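Local atomic coordinates of periplasmic solute binding protein (Candidatus liberibacter, PDB entry 4CL2), a protein that binds manganese and zinc ions in the periplasm and probably delivers them to a membrane transporter for uptake. Residues L31-N36 with A48-N53. Sequence-based numbering, arbitrary orientation.
Sequences LVEAGN and AIKIQN. With SO4 (sulfate ion), chain B; SO4 (sulfate ion), chain G.
Glu33 and Lys50 meet in a salt bridge at the protein surface, OE2 of the Glu33 carboxylate lying 3.0 Å from NZ of Lys50. A sulfate, probably picked up from the crystallisation solution, joins them: Lys50 NZ donates to its O3 at 2.8 Å. Its O1 comes to 2.6 Å from Glu33 OE2, and two oxygens this close probably mean that one acid group carries a proton. Lys50 reaches out from helix 45-53 with its chain fully extended beyond CG, whereas Glu33 bends at chi2 (-86°), which brings OE2 to the lysine. The ammonium group also donates to a water and to the carbonyl oxygen of Thr30. That water in turn donates to Leu31 O, a second link between helix and loop. Glu33 opens a type II beta turn ending at Asn36, and its O accepts both Asn36 N (3.1 Å) and Asn36 ND2 (3.2 Å), the side-chain ND2 standing above the carbonyl plane of Glu33. Away from the metal site, the contact ties the loop after strand 27-30, an outermost strand of the four-stranded parallel sheet, to the helix leading to strand 56-59. Lys50, bonded to both anions, probably eases the close approach of carboxylate and sulfate.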
# COMPACT_ATOMS: atom_id res chain seq x y z
N LEU A 31 -14.57 -0.63 2.70
CA LEU A 31 -15.29 0.39 1.95
C LEU A 31 -14.90 0.37 0.47
O LEU A 31 -15.74 0.11 -0.36
CB LEU A 31 -15.04 1.78 2.53
CG LEU A 31 -15.69 2.98 1.86
CD1 LEU A 31 -17.21 2.88 1.99
CD2 LEU A 31 -15.27 4.31 2.49
N VAL A 32 -13.63 0.66 0.18
CA VAL A 32 -13.15 0.77 -1.20
C VAL A 32 -12.64 -0.63 -1.51
O VAL A 32 -11.55 -1.03 -1.16
CB VAL A 32 -12.02 1.84 -1.35
CG1 VAL A 32 -11.53 1.86 -2.80
CG2 VAL A 32 -12.51 3.19 -0.89
N GLU A 33 -13.49 -1.39 -2.19
CA GLU A 33 -13.21 -2.78 -2.43
C GLU A 33 -12.13 -2.83 -3.52
O GLU A 33 -11.90 -1.88 -4.27
CB GLU A 33 -14.44 -3.52 -2.91
CG GLU A 33 -15.63 -3.49 -1.97
CD GLU A 33 -15.64 -4.55 -0.92
OE1 GLU A 33 -14.61 -5.19 -0.71
OE2 GLU A 33 -16.75 -4.71 -0.32
N ALA A 34 -11.51 -3.99 -3.58
CA ALA A 34 -10.45 -4.27 -4.58
C ALA A 34 -10.94 -3.87 -5.97
O ALA A 34 -12.08 -4.15 -6.32
CB ALA A 34 -10.17 -5.74 -4.57
N GLY A 35 -10.10 -3.16 -6.70
CA GLY A 35 -10.39 -2.71 -8.07
C GLY A 35 -10.99 -1.31 -8.16
O GLY A 35 -11.33 -0.84 -9.25
N ASN A 36 -11.23 -0.68 -7.02
CA ASN A 36 -11.67 0.71 -6.96
C ASN A 36 -10.53 1.47 -6.36
O ASN A 36 -9.65 0.89 -5.73
CB ASN A 36 -12.90 0.85 -6.05
CG ASN A 36 -14.13 0.15 -6.58
OD1 ASN A 36 -14.76 0.61 -7.53
ND2 ASN A 36 -14.43 -0.98 -6.03
N ALA A 48 -22.97 3.62 3.08
CA ALA A 48 -23.36 4.34 4.28
C ALA A 48 -23.89 3.37 5.38
O ALA A 48 -23.72 3.59 6.56
CB ALA A 48 -24.33 5.40 4.00
N ILE A 49 -24.52 2.30 4.94
CA ILE A 49 -24.84 1.18 5.88
C ILE A 49 -23.63 0.58 6.53
O ILE A 49 -23.56 0.36 7.76
CB ILE A 49 -25.74 0.10 5.20
CG1 ILE A 49 -26.99 0.70 4.66
CG2 ILE A 49 -26.05 -1.05 6.18
CD1 ILE A 49 -27.96 1.45 5.60
N LYS A 50 -22.58 0.27 5.74
CA LYS A 50 -21.34 -0.22 6.32
C LYS A 50 -20.80 0.73 7.36
O LYS A 50 -20.32 0.33 8.41
CB LYS A 50 -20.29 -0.45 5.27
CG LYS A 50 -20.58 -1.60 4.35
CD LYS A 50 -19.40 -1.82 3.41
CE LYS A 50 -19.69 -2.97 2.50
NZ LYS A 50 -18.62 -3.31 1.52
N ILE A 51 -20.86 2.01 7.05
CA ILE A 51 -20.40 3.04 7.97
C ILE A 51 -21.18 3.09 9.28
O ILE A 51 -20.59 3.24 10.37
CB ILE A 51 -20.31 4.42 7.20
CG1 ILE A 51 -19.21 4.31 6.13
CG2 ILE A 51 -20.06 5.58 8.20
CD1 ILE A 51 -19.20 5.50 5.17
N GLN A 52 -22.49 3.01 9.19
CA GLN A 52 -23.36 3.00 10.38
C GLN A 52 -23.11 1.76 11.27
O GLN A 52 -23.15 1.84 12.52
CB GLN A 52 -24.84 3.03 10.01
CG GLN A 52 -25.31 4.37 9.48
CD GLN A 52 -25.01 5.47 10.51
OE1 GLN A 52 -25.47 5.40 11.66
NE2 GLN A 52 -24.30 6.52 10.08
N ASN A 53 -22.88 0.63 10.61
CA ASN A 53 -22.66 -0.62 11.33
C ASN A 53 -21.31 -0.70 12.02
O ASN A 53 -21.19 -1.48 13.01
CB ASN A 53 -22.77 -1.83 10.40
CG ASN A 53 -24.17 -2.09 9.93
OD1 ASN A 53 -24.38 -2.75 8.88
ND2 ASN A 53 -25.11 -1.75 10.68
S SO4 B . -17.23 -6.57 2.77
O1 SO4 B . -16.65 -6.66 1.41
O2 SO4 B . -18.64 -7.00 2.93
O3 SO4 B . -17.25 -5.20 3.07
O4 SO4 B . -16.44 -7.42 3.67
S SO4 G . -17.51 -2.69 -5.94
O1 SO4 G . -16.25 -2.46 -6.69
O2 SO4 G . -18.58 -2.44 -6.93
O3 SO4 G . -17.72 -1.78 -4.79
O4 SO4 G . -17.44 -4.08 -5.45
O HOH W 1 -18.10 -1.05 -0.33